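Local coordinates for protein yersinopine dehydrogenase (Yersinia pestis, PDB 6C4M) that catalyses the NADPH-dependent reductive condensation of pyruvate with a histidine-derived amino acid intermediate, the last step in making the metallophore yersinopine, at residues 75-80 against 203-208; 82-87 against 235-240. All coordinates share one frame; numbering follows the deposited sequence.

Interaction 1 (75-80 against 203-208)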
loop_
_atom_site.group_PDB
_atom_site.type_symbol
_atom_site.label_atom_id
_atom_site.label_comp_id
_atom_site.label_asym_id
_atom_site.label_seq_id
_atom_site.Cartn_x
_atom_site.Cartn_y
_atom_site.Cartn_z
ATOM N N GLN A 75 21.493 -19.964 -18.679
ATOM C CA GLN A 75 21.945 -18.590 -18.845
ATOM C C GLN A 75 21.701 -17.795 -17.575
ATOM O O GLN A 75 20.660 -17.934 -16.925
ATOM C CB GLN A 75 21.246 -17.900 -20.022
ATOM C CG GLN A 75 21.563 -18.533 -21.367
ATOM C CD GLN A 75 21.218 -17.633 -22.533
ATOM O OE1 GLN A 75 21.974 -17.537 -23.503
ATOM N NE2 GLN A 75 20.073 -16.963 -22.446
ATOM N N GLY A 76 22.672 -16.968 -17.222
ATOM C CA GLY A 76 22.489 -16.008 -16.167
ATOM C C GLY A 76 21.948 -14.695 -16.706
ATOM O O GLY A 76 22.208 -14.305 -17.841
ATOM N N THR A 77 21.208 -14.000 -15.851
ATOM C CA THR A 77 20.348 -12.915 -16.276
ATOM C C THR A 77 20.269 -11.886 -15.157
ATOM O O THR A 77 20.344 -12.234 -13.975
ATOM C CB THR A 77 18.985 -13.504 -16.655
ATOM O OG1 THR A 77 18.935 -13.668 -18.075
ATOM C CG2 THR A 77 17.839 -12.671 -16.185
ATOM N N GLY A 78 20.124 -10.616 -15.538
ATOM C CA GLY A 78 20.131 -9.542 -14.549
ATOM C C GLY A 78 21.322 -9.656 -13.621
ATOM O O GLY A 78 22.473 -9.825 -14.060
ATOM N N LYS A 79 21.058 -9.620 -12.313
ATOM C CA LYS A 79 22.165 -9.673 -11.359
ATOM C C LYS A 79 22.855 -11.039 -11.352
ATOM O O LYS A 79 24.075 -11.120 -11.157
ATOM C CB LYS A 79 21.671 -9.305 -9.961
ATOM C CG LYS A 79 20.474 -10.084 -9.477
ATOM C CD LYS A 79 19.842 -9.362 -8.283
ATOM C CE LYS A 79 20.920 -8.781 -7.354
ATOM N NZ LYS A 79 20.366 -8.076 -6.159
ATOM N N ALA A 80 22.104 -12.125 -11.565
ATOM C CA ALA A 80 22.724 -13.448 -11.577
ATOM C C ALA A 80 23.855 -13.546 -12.597
ATOM O O ALA A 80 24.730 -14.416 -12.462
ATOM C CB ALA A 80 21.668 -14.520 -11.848
ATOM N N ARG A 203 16.562 -26.037 -21.403
ATOM C CA ARG A 203 17.110 -24.685 -21.354
ATOM C C ARG A 203 16.473 -23.933 -20.200
ATOM O O ARG A 203 15.247 -23.895 -20.090
ATOM C CB ARG A 203 16.835 -23.902 -22.638
ATOM C CG ARG A 203 17.571 -24.359 -23.863
ATOM C CD ARG A 203 17.231 -23.463 -25.052
ATOM N NE ARG A 203 17.749 -24.018 -26.298
ATOM C CZ ARG A 203 17.327 -23.679 -27.515
ATOM N NH1 ARG A 203 16.360 -22.770 -27.669
ATOM N NH2 ARG A 203 17.877 -24.259 -28.583
ATOM N N ALA A 204 17.293 -23.306 -19.364
ATOM C CA ALA A 204 16.782 -22.535 -18.245
ATOM C C ALA A 204 17.560 -21.239 -18.143
ATOM O O ALA A 204 18.591 -21.050 -18.792
ATOM C CB ALA A 204 16.867 -23.303 -16.928
ATOM N N TYR A 205 17.051 -20.337 -17.317
ATOM C CA TYR A 205 17.766 -19.102 -17.063
ATOM C C TYR A 205 17.535 -18.710 -15.616
ATOM O O TYR A 205 16.458 -18.925 -15.057
ATOM C CB TYR A 205 17.337 -17.981 -18.025
ATOM C CG TYR A 205 16.032 -17.328 -17.685
ATOM C CD1 TYR A 205 14.833 -17.979 -17.921
ATOM C CD2 TYR A 205 15.990 -16.044 -17.141
ATOM C CE1 TYR A 205 13.609 -17.371 -17.614
ATOM C CE2 TYR A 205 14.770 -15.427 -16.838
ATOM C CZ TYR A 205 13.594 -16.097 -17.076
ATOM O OH TYR A 205 12.393 -15.508 -16.764
ATOM N N THR A 206 18.581 -18.198 -14.999
ATOM C CA THR A 206 18.539 -17.820 -13.601
ATOM C C THR A 206 18.674 -16.312 -13.525
ATOM O O THR A 206 19.656 -15.749 -14.020
ATOM C CB THR A 206 19.647 -18.515 -12.819
ATOM O OG1 THR A 206 19.398 -19.931 -12.815
ATOM C CG2 THR A 206 19.699 -17.988 -11.389
ATOM N N LYS A 207 17.678 -15.682 -12.903
ATOM C CA LYS A 207 17.556 -14.233 -12.767
ATOM C C LYS A 207 18.237 -13.692 -11.522
ATOM O O LYS A 207 18.595 -12.508 -11.491
ATOM C CB LYS A 207 16.073 -13.836 -12.697
ATOM C CG LYS A 207 15.279 -14.076 -13.966
ATOM C CD LYS A 207 13.774 -14.383 -13.703
ATOM C CE LYS A 207 13.116 -13.365 -12.779
ATOM N NZ LYS A 207 11.649 -13.634 -12.621
ATOM N N ALA A 208 18.417 -14.520 -10.497
ATOM C CA ALA A 208 18.885 -14.028 -9.210
ATOM C C ALA A 208 19.293 -15.206 -8.335
ATOM O O ALA A 208 18.762 -16.315 -8.479
ATOM C CB ALA A 208 17.795 -13.186 -8.531
#
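Gln75 and Gly76, the end of strand 71-76, run parallel to Tyr205 and Thr206 in strand 203-217. Two backbone hydrogen bonds join them: Gln75 N donates to Ala204 O at 3.1 Å, and Gln75 O receives Thr206 N at 2.8 Å. Gln75 thus straddles Tyr205, the pattern of a parallel bridge. Two CA-H...O contacts supplement these bonds, from Tyr205 CA to Gln75 O and from Gly76 CA to Thr206 O.

Past Gly76 the chain turns, and side-chain contacts join the backbone ones. Thr77 brings its CB to the edge of the Tyr205 ring, in the ring plane, 4.0 Å from CD2. With CG between the backbone N and the carbonyl carbon (chi1 78°), the Tyr205 ring is set so that its CD2 edge meets Thr77. The methyl of Thr77 lies alongside the Lys207 chain, CG2 to CG 3.7 Å, both pointing the same way. Gly78, with positive phi, suits the turn that brings Ala80 back to the strand. The small Ala80 methyl fits against the backbone, its CB 3.2 Å from Thr206 O, and meets Thr206 CG2 at 4.0 Å.

On the face opposite Tyr205, Thr206 directs OG1 into hydrogen bonds with Gln36 and Thr172, the latter an NADP(+)-binding residue. Threonine suits this place because its hydroxyl meets those partners while its methyl packs on Ala80. Two carbonyl oxygens, Thr77 O and Lys207 O, approach to 3.1 Å without a proton to share, so the ladder does not continue through this pair.

Interaction 2 (82-87 against 235-240)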
loop_
_atom_site.group_PDB
_atom_site.type_symbol
_atom_site.label_atom_id
_atom_site.label_comp_id
_atom_site.label_asym_id
_atom_site.label_seq_id
_atom_site.Cartn_x
_atom_site.Cartn_y
_atom_site.Cartn_z
ATOM N N ALA A 82 26.353 -11.884 -12.854
ATOM C CA ALA A 82 27.652 -11.629 -12.242
ATOM C C ALA A 82 28.415 -12.931 -11.998
ATOM O O ALA A 82 29.639 -12.979 -12.174
ATOM C CB ALA A 82 27.469 -10.847 -10.937
ATOM N N THR A 83 27.711 -14.003 -11.610
ATOM C CA THR A 83 28.345 -15.284 -11.303
ATOM C C THR A 83 27.791 -16.453 -12.118
ATOM O O THR A 83 28.142 -17.610 -11.835
ATOM C CB THR A 83 28.202 -15.609 -9.813
ATOM O OG1 THR A 83 26.813 -15.752 -9.470
ATOM C CG2 THR A 83 28.817 -14.532 -8.973
ATOM N N GLN A 84 26.947 -16.194 -13.119
ATOM C CA GLN A 84 26.392 -17.242 -13.976
ATOM C C GLN A 84 26.311 -16.720 -15.405
ATOM O O GLN A 84 25.519 -15.817 -15.695
ATOM C CB GLN A 84 25.006 -17.681 -13.490
ATOM C CG GLN A 84 24.469 -18.894 -14.216
ATOM C CD GLN A 84 25.389 -20.094 -14.087
ATOM O OE1 GLN A 84 25.613 -20.604 -12.987
ATOM N NE2 GLN A 84 25.963 -20.522 -15.205
ATOM N N LYS A 85 27.108 -17.294 -16.294
ATOM C CA LYS A 85 27.098 -16.970 -17.710
ATOM C C LYS A 85 26.524 -18.158 -18.475
ATOM O O LYS A 85 25.997 -19.106 -17.882
ATOM C CB LYS A 85 28.511 -16.616 -18.192
ATOM C CG LYS A 85 29.193 -15.481 -17.433
ATOM C CD LYS A 85 28.401 -14.190 -17.499
ATOM C CE LYS A 85 29.250 -12.992 -17.056
ATOM N NZ LYS A 85 29.849 -13.171 -15.697
ATOM N N GLU A 86 26.627 -18.113 -19.801
ATOM C CA GLU A 86 26.128 -19.208 -20.621
ATOM C C GLU A 86 26.928 -20.465 -20.332
ATOM O O GLU A 86 28.158 -20.473 -20.449
ATOM C CB GLU A 86 26.199 -18.849 -22.103
ATOM C CG GLU A 86 25.306 -17.665 -22.467
ATOM C CD GLU A 86 25.317 -17.344 -23.950
ATOM O OE1 GLU A 86 24.642 -16.366 -24.347
ATOM O OE2 GLU A 86 25.991 -18.067 -24.716
ATOM N N SER A 87 26.224 -21.519 -19.931
ATOM C CA SER A 87 26.849 -22.771 -19.549
ATOM C C SER A 87 26.053 -23.932 -20.119
ATOM O O SER A 87 24.864 -23.815 -20.438
ATOM C CB SER A 87 26.932 -22.939 -18.032
ATOM O OG SER A 87 27.514 -21.819 -17.411
ATOM N N ALA A 235 28.922 -21.181 -2.741
ATOM C CA ALA A 235 29.833 -20.039 -2.642
ATOM C C ALA A 235 30.224 -19.480 -4.005
ATOM O O ALA A 235 30.628 -18.316 -4.095
ATOM C CB ALA A 235 31.098 -20.439 -1.868
ATOM N N ARG A 236 30.129 -20.278 -5.064
ATOM C CA ARG A 236 30.401 -19.783 -6.408
ATOM C C ARG A 236 29.449 -18.663 -6.826
ATOM O O ARG A 236 29.763 -17.910 -7.754
ATOM C CB ARG A 236 30.316 -20.930 -7.397
ATOM C CG ARG A 236 31.053 -20.686 -8.689
ATOM C CD ARG A 236 31.021 -21.941 -9.549
ATOM N NE ARG A 236 29.701 -22.169 -10.129
ATOM C CZ ARG A 236 29.362 -21.877 -11.383
ATOM N NH1 ARG A 236 30.241 -21.342 -12.216
ATOM N NH2 ARG A 236 28.135 -22.128 -11.813
ATOM N N HIS A 237 28.293 -18.549 -6.175
ATOM C CA HIS A 237 27.321 -17.496 -6.438
ATOM C C HIS A 237 27.187 -16.556 -5.249
ATOM O O HIS A 237 26.233 -15.775 -5.176
ATOM C CB HIS A 237 25.966 -18.106 -6.812
ATOM C CG HIS A 237 26.034 -19.004 -8.003
ATOM N ND1 HIS A 237 26.410 -18.553 -9.252
ATOM C CD2 HIS A 237 25.837 -20.342 -8.128
ATOM C CE1 HIS A 237 26.409 -19.569 -10.102
ATOM N NE2 HIS A 237 26.074 -20.667 -9.443
ATOM N N HIS A 238 28.147 -16.604 -4.327
ATOM C CA HIS A 238 28.202 -15.699 -3.186
ATOM C C HIS A 238 27.038 -15.917 -2.246
ATOM O O HIS A 238 26.637 -15.013 -1.523
ATOM C CB HIS A 238 28.255 -14.236 -3.633
ATOM C CG HIS A 238 29.390 -13.951 -4.565
ATOM N ND1 HIS A 238 30.521 -14.736 -4.609
ATOM C CD2 HIS A 238 29.558 -12.995 -5.508
ATOM C CE1 HIS A 238 31.347 -14.266 -5.526
ATOM N NE2 HIS A 238 30.785 -13.212 -6.088
ATOM N N ILE A 239 26.507 -17.130 -2.249
ATOM C CA ILE A 239 25.425 -17.510 -1.362
ATOM C C ILE A 239 26.043 -17.951 -0.046
ATOM O O ILE A 239 26.851 -18.888 -0.011
ATOM C CB ILE A 239 24.579 -18.634 -1.984
ATOM C CG1 ILE A 239 24.005 -18.176 -3.326
ATOM C CG2 ILE A 239 23.491 -19.091 -1.031
ATOM C CD1 ILE A 239 23.619 -19.344 -4.219
ATOM N N ASP A 240 25.636 -17.320 1.043
ATOM C CA ASP A 240 26.098 -17.772 2.345
ATOM C C ASP A 240 25.328 -19.005 2.783
ATOM O O ASP A 240 24.138 -19.150 2.508
ATOM C CB ASP A 240 25.942 -16.663 3.382
ATOM C CG ASP A 240 26.901 -15.516 3.133
ATOM O OD1 ASP A 240 28.012 -15.796 2.630
ATOM O OD2 ASP A 240 26.537 -14.358 3.415
#
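Thr83 and Gln84, in the loop between strands 71-76 and 87-90, meet the Schellman motif that ends helix 225-235. Its type I turn runs from Ala235 to His238, closed by the backbone bond from His238 N to Ala235 O, 3.0 Å.

Arg236 comes first. Its CG is anti to the backbone N (chi1 -158°), and a bend at chi3 brings the guanidinium over to the loop, where Thr83 O lies over one of its faces. The Gln84 amide comes near it obliquely, OE1 3.2 Å from NH2, the two planes 67° apart. The main charge partner of Arg236 is Asp40 of helix 32-44, which forms a salt bridge with NH2, and arginine is long enough to reach that carboxylate.

His237 follows, its ring held at two nitrogens. ND1 shares a hydrogen bond with Thr83 OG1 at 2.8 Å, while NE2 bonds Asp40, so rotation about CB-CG is restricted from both ends. Thr83 OG1 and Gln84 OE1 both lie at the ring edge, OE1 being 3.2 Å from CE1. Gln84 OE1 is also bonded by Gln36, and Phe209 stacks on the His237 ring. A histidine suits this buried position, offering two polar ring atoms and a flat face for stacking.

His238, with positive phi, occupies the C-prime position and lets the chain turn off the helix toward strand 240-243. The Thr83 rotamer that sets OG1 toward His237 leaves CG2 for the His238 face, two jobs that suit threonine. This CH-pi contact puts Thr83 CG2 4.1 Å from the His238 ring centroid, 28° off the normal.

The centres of interactions 1 and 2 are about 10 Å apart, and their segments alternate along the chain. Residues 75-80 and 82-87 span the end of strand 71-76 and the loop that leads into strand 87-90: the start is paired with strand 203-217 and the later part meets the end of helix 225-235. They touch where Gln84 CG lies 4.0 Å from Gly76 N. Gln36 of helix 32-44 ties them together, bonding Thr206 in one and Gln84 in the other. Interaction 1 is nearer the cofactor: the Thr206 side chain is about 7 Å from bound NADP, against about 13 Å for that of Gln84.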